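Local structure of putative aldehyde dehydrogenase AldY (Bacillus subtilis, 4DNG) at residues D216-I227 / R237-R245. The protein probably oxidises aldehydes to carboxylates with NAD(+), and may protect cells against stress from ethanol and related compounds. Residues are numbered along the deposited sequence; the frame is centred on the assembly and turned at random.
Sequences DGMLTNPIPRLI and RHIGEIAGR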
loop_
_atom_site.group_PDB
_atom_site.type_symbol
_atom_site.label_atom_id
_atom_site.label_comp_id
_atom_site.label_asym_id
_atom_site.label_seq_id
_atom_site.Cartn_x
_atom_site.Cartn_y
_atom_site.Cartn_z
ATOM N N ASP A 216 2.293 13.133 16.892
ATOM C CA ASP A 216 2.051 12.154 15.840
ATOM C C ASP A 216 1.107 11.019 16.304
ATOM O O ASP A 216 0.864 10.064 15.557
ATOM C CB ASP A 216 3.380 11.611 15.291
ATOM C CG ASP A 216 4.157 12.655 14.488
ATOM O OD1 ASP A 216 3.508 13.462 13.772
ATOM O OD2 ASP A 216 5.417 12.667 14.579
ATOM N N GLY A 217 0.564 11.142 17.520
ATOM C CA GLY A 217 -0.440 10.208 18.069
ATOM C C GLY A 217 -1.392 9.447 17.136
ATOM O O GLY A 217 -1.719 8.294 17.406
ATOM N N MET A 218 -1.841 10.068 16.040
ATOM C CA MET A 218 -2.702 9.384 15.080
ATOM C C MET A 218 -1.903 8.402 14.204
ATOM O O MET A 218 -2.488 7.566 13.499
ATOM C CB MET A 218 -3.425 10.411 14.200
ATOM C CG MET A 218 -4.432 11.297 14.942
ATOM S SD MET A 218 -5.876 10.361 15.481
ATOM C CE MET A 218 -6.668 9.912 13.962
ATOM N N LEU A 219 -0.569 8.492 14.288
ATOM C CA LEU A 219 0.321 7.872 13.341
ATOM C C LEU A 219 1.110 6.740 13.966
ATOM O O LEU A 219 1.312 5.691 13.342
ATOM C CB LEU A 219 1.288 8.920 12.783
ATOM C CG LEU A 219 0.778 10.232 12.153
ATOM C CD1 LEU A 219 1.912 10.975 11.438
ATOM C CD2 LEU A 219 -0.381 10.005 11.199
ATOM N N THR A 220 1.536 6.954 15.205
ATOM C CA THR A 220 2.519 6.111 15.897
ATOM C C THR A 220 1.893 4.966 16.690
ATOM O O THR A 220 2.553 3.972 17.023
ATOM C CB THR A 220 3.298 6.964 16.916
ATOM O OG1 THR A 220 4.036 7.977 16.223
ATOM C CG2 THR A 220 4.282 6.096 17.664
ATOM N N ASN A 221 0.630 5.128 17.055
ATOM C CA ASN A 221 -0.003 4.148 17.879
ATOM C C ASN A 221 0.081 2.829 17.118
ATOM O O ASN A 221 -0.247 2.782 15.918
ATOM C CB ASN A 221 -1.451 4.546 18.187
ATOM C CG ASN A 221 -2.066 3.687 19.275
ATOM O OD1 ASN A 221 -2.144 2.475 19.136
ATOM N ND2 ASN A 221 -2.498 4.307 20.357
ATOM N N PRO A 222 0.581 1.769 17.786
ATOM C CA PRO A 222 0.693 0.488 17.081
ATOM C C PRO A 222 -0.655 -0.063 16.642
ATOM O O PRO A 222 -0.692 -0.789 15.647
ATOM C CB PRO A 222 1.369 -0.461 18.094
ATOM C CG PRO A 222 1.630 0.337 19.332
ATOM C CD PRO A 222 1.334 1.791 19.055
ATOM N N ILE A 223 -1.746 0.294 17.339
ATOM C CA ILE A 223 -3.089 -0.242 17.007
ATOM C C ILE A 223 -3.577 -0.147 15.536
ATOM O O ILE A 223 -3.750 -1.172 14.881
ATOM C CB ILE A 223 -4.217 0.308 17.905
ATOM C CG1 ILE A 223 -3.903 0.154 19.413
ATOM C CG2 ILE A 223 -5.542 -0.363 17.526
ATOM C CD1 ILE A 223 -3.582 -1.240 19.893
ATOM N N PRO A 224 -3.828 1.077 15.025
ATOM C CA PRO A 224 -4.595 1.137 13.781
ATOM C C PRO A 224 -3.866 0.508 12.625
ATOM O O PRO A 224 -2.640 0.652 12.536
ATOM C CB PRO A 224 -4.723 2.655 13.513
ATOM C CG PRO A 224 -3.578 3.271 14.222
ATOM C CD PRO A 224 -3.350 2.412 15.446
ATOM N N ARG A 225 -4.604 -0.134 11.715
ATOM C CA ARG A 225 -3.976 -0.822 10.579
ATOM C C ARG A 225 -4.038 -0.069 9.251
ATOM O O ARG A 225 -3.395 -0.463 8.278
ATOM C CB ARG A 225 -4.491 -2.245 10.460
ATOM C CG ARG A 225 -3.669 -3.215 11.280
ATOM C CD ARG A 225 -4.368 -4.544 11.473
ATOM N NE ARG A 225 -4.006 -5.112 12.776
ATOM C CZ ARG A 225 -3.505 -6.330 12.971
ATOM N NH1 ARG A 225 -3.312 -7.154 11.947
ATOM N NH2 ARG A 225 -3.212 -6.733 14.204
ATOM N N LEU A 226 -4.784 1.038 9.232
ATOM C CA LEU A 226 -4.782 1.967 8.100
ATOM C C LEU A 226 -4.820 3.401 8.593
ATOM O O LEU A 226 -5.584 3.721 9.517
ATOM C CB LEU A 226 -5.967 1.706 7.192
ATOM C CG LEU A 226 -6.285 2.693 6.075
ATOM C CD1 LEU A 226 -5.526 2.380 4.816
ATOM C CD2 LEU A 226 -7.761 2.609 5.775
ATOM N N ILE A 227 -3.968 4.240 7.996
ATOM C CA ILE A 227 -4.027 5.682 8.151
ATOM C C ILE A 227 -4.664 6.226 6.894
ATOM O O ILE A 227 -4.175 5.993 5.787
ATOM C CB ILE A 227 -2.651 6.380 8.228
ATOM C CG1 ILE A 227 -1.652 5.640 9.118
ATOM C CG2 ILE A 227 -2.827 7.823 8.703
ATOM C CD1 ILE A 227 -2.098 5.533 10.550
ATOM N N ARG A 237 4.501 12.867 3.384
ATOM C CA ARG A 237 5.771 12.160 3.444
ATOM C C ARG A 237 6.046 11.692 4.870
ATOM O O ARG A 237 6.564 10.592 5.091
ATOM C CB ARG A 237 6.917 13.031 2.906
ATOM C CG ARG A 237 6.682 13.530 1.478
ATOM C CD ARG A 237 7.883 14.257 0.876
ATOM N NE ARG A 237 7.964 13.811 -0.496
ATOM C CZ ARG A 237 7.665 14.542 -1.552
ATOM N NH1 ARG A 237 7.740 13.990 -2.745
ATOM N NH2 ARG A 237 7.326 15.809 -1.416
ATOM N N HIS A 238 5.679 12.532 5.834
ATOM C CA HIS A 238 5.851 12.240 7.253
ATOM C C HIS A 238 5.002 11.048 7.651
ATOM O O HIS A 238 5.449 10.173 8.396
ATOM C CB HIS A 238 5.497 13.504 8.045
ATOM C CG HIS A 238 5.760 13.430 9.540
ATOM N ND1 HIS A 238 6.987 13.564 10.070
ATOM C CD2 HIS A 238 4.875 13.307 10.622
ATOM C CE1 HIS A 238 6.902 13.473 11.412
ATOM N NE2 HIS A 238 5.605 13.335 11.744
ATOM N N ILE A 239 3.774 10.985 7.157
ATOM C CA ILE A 239 2.940 9.815 7.393
ATOM C C ILE A 239 3.522 8.579 6.689
ATOM O O ILE A 239 3.638 7.507 7.283
ATOM C CB ILE A 239 1.505 10.057 6.906
ATOM C CG1 ILE A 239 0.885 11.133 7.770
ATOM C CG2 ILE A 239 0.702 8.741 6.918
ATOM C CD1 ILE A 239 -0.343 11.763 7.170
ATOM N N GLY A 240 3.909 8.744 5.432
ATOM C CA GLY A 240 4.440 7.632 4.636
ATOM C C GLY A 240 5.628 6.949 5.276
ATOM O O GLY A 240 5.784 5.730 5.212
ATOM N N GLU A 241 6.466 7.742 5.917
ATOM C CA GLU A 241 7.642 7.203 6.559
ATOM C C GLU A 241 7.248 6.426 7.819
ATOM O O GLU A 241 7.706 5.300 8.039
ATOM C CB GLU A 241 8.594 8.357 6.829
ATOM C CG GLU A 241 9.610 8.219 7.944
ATOM C CD GLU A 241 10.029 9.585 8.449
ATOM O OE1 GLU A 241 11.222 9.934 8.368
ATOM O OE2 GLU A 241 9.132 10.333 8.896
ATOM N N ILE A 242 6.367 7.006 8.623
ATOM C CA ILE A 242 5.978 6.382 9.885
ATOM C C ILE A 242 5.166 5.131 9.619
ATOM O O ILE A 242 5.403 4.100 10.235
ATOM C CB ILE A 242 5.180 7.332 10.805
ATOM C CG1 ILE A 242 6.114 8.351 11.436
ATOM C CG2 ILE A 242 4.428 6.554 11.889
ATOM C CD1 ILE A 242 5.458 9.691 11.712
ATOM N N ALA A 243 4.215 5.232 8.699
ATOM C CA ALA A 243 3.336 4.116 8.386
ATOM C C ALA A 243 4.086 3.052 7.584
ATOM O O ALA A 243 3.882 1.855 7.786
ATOM C CB ALA A 243 2.099 4.609 7.646
ATOM N N GLY A 244 4.981 3.490 6.703
ATOM C CA GLY A 244 5.836 2.570 5.952
ATOM C C GLY A 244 6.694 1.717 6.871
ATOM O O GLY A 244 6.775 0.506 6.684
ATOM N N ARG A 245 7.340 2.360 7.853
ATOM C CA ARG A 245 8.178 1.690 8.856
ATOM C C ARG A 245 7.386 0.650 9.649
ATOM O O ARG A 245 7.900 -0.406 10.008
ATOM C CB ARG A 245 8.765 2.732 9.816
ATOM C CG ARG A 245 9.934 2.243 10.653
ATOM C CD ARG A 245 10.356 3.277 11.689
ATOM N NE ARG A 245 10.591 4.597 11.103
ATOM C CZ ARG A 245 9.982 5.713 11.494
ATOM N NH1 ARG A 245 9.096 5.682 12.491
ATOM N NH2 ARG A 245 10.271 6.864 10.895
#
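Leu219 reaches across to segment 237-245 of helix 233-246 and fits against Ile239 and Ile242, one helical turn apart. From CB outward its contacts change: CB lies 4.0 Å from Ile242 CG2, and beyond CG the two methyls divide. CD1 comes within 3.8 Å of both Ile242 CD1 and Ile239 CG1 and also nears the His238 ring obliquely, while CD2 also meets Ile239 CG1. The branch of leucine at CG suits this place, since one residue thereby covers two beta-branched neighbours, each crossed at about a right angle. Ile242 adds a contact of its own, CG2 packing 3.5 Å from Leu219 O.

Beside this apolar patch, Asp216 and His238 approach from opposite directions. His238 carries its ring anti to the backbone N (chi1 -174°), which brings NE2 to the carboxylate. NE2 donates to Asp216 OD2 at 2.9 Å, nearly in the ring plane but from above the carboxylate plane, and more weakly to OD1. The carboxylate may favour a protonated imidazole, and Ile242 CD1 covers part of one ring face. Were Asp216 an alanine, His238 NE2 would probably lose this acceptor and the ring be freer to turn.

Deeper in, Ile227 uses both branches: CG2 faces Ile239 CG2, and CG1 rests 4.2 Å from Ala243 CB, whose small methyl suits close helix-to-strand packing. The contact thus sets the short, weakly bonded helical turn around 217-220 and strand 226-231 against helix 233-246, the connection of a Rossmann-like beta-alpha-beta unit to strand 249-254. By similarity, Gly231 to Gly236, where strand passes into helix, bind NAD(+), and Ile239 lies close to Val235. Ile239 also touches Leu252 of strand 249-254; from the same helix, Glu241 packs on Glu241 of the second subunit.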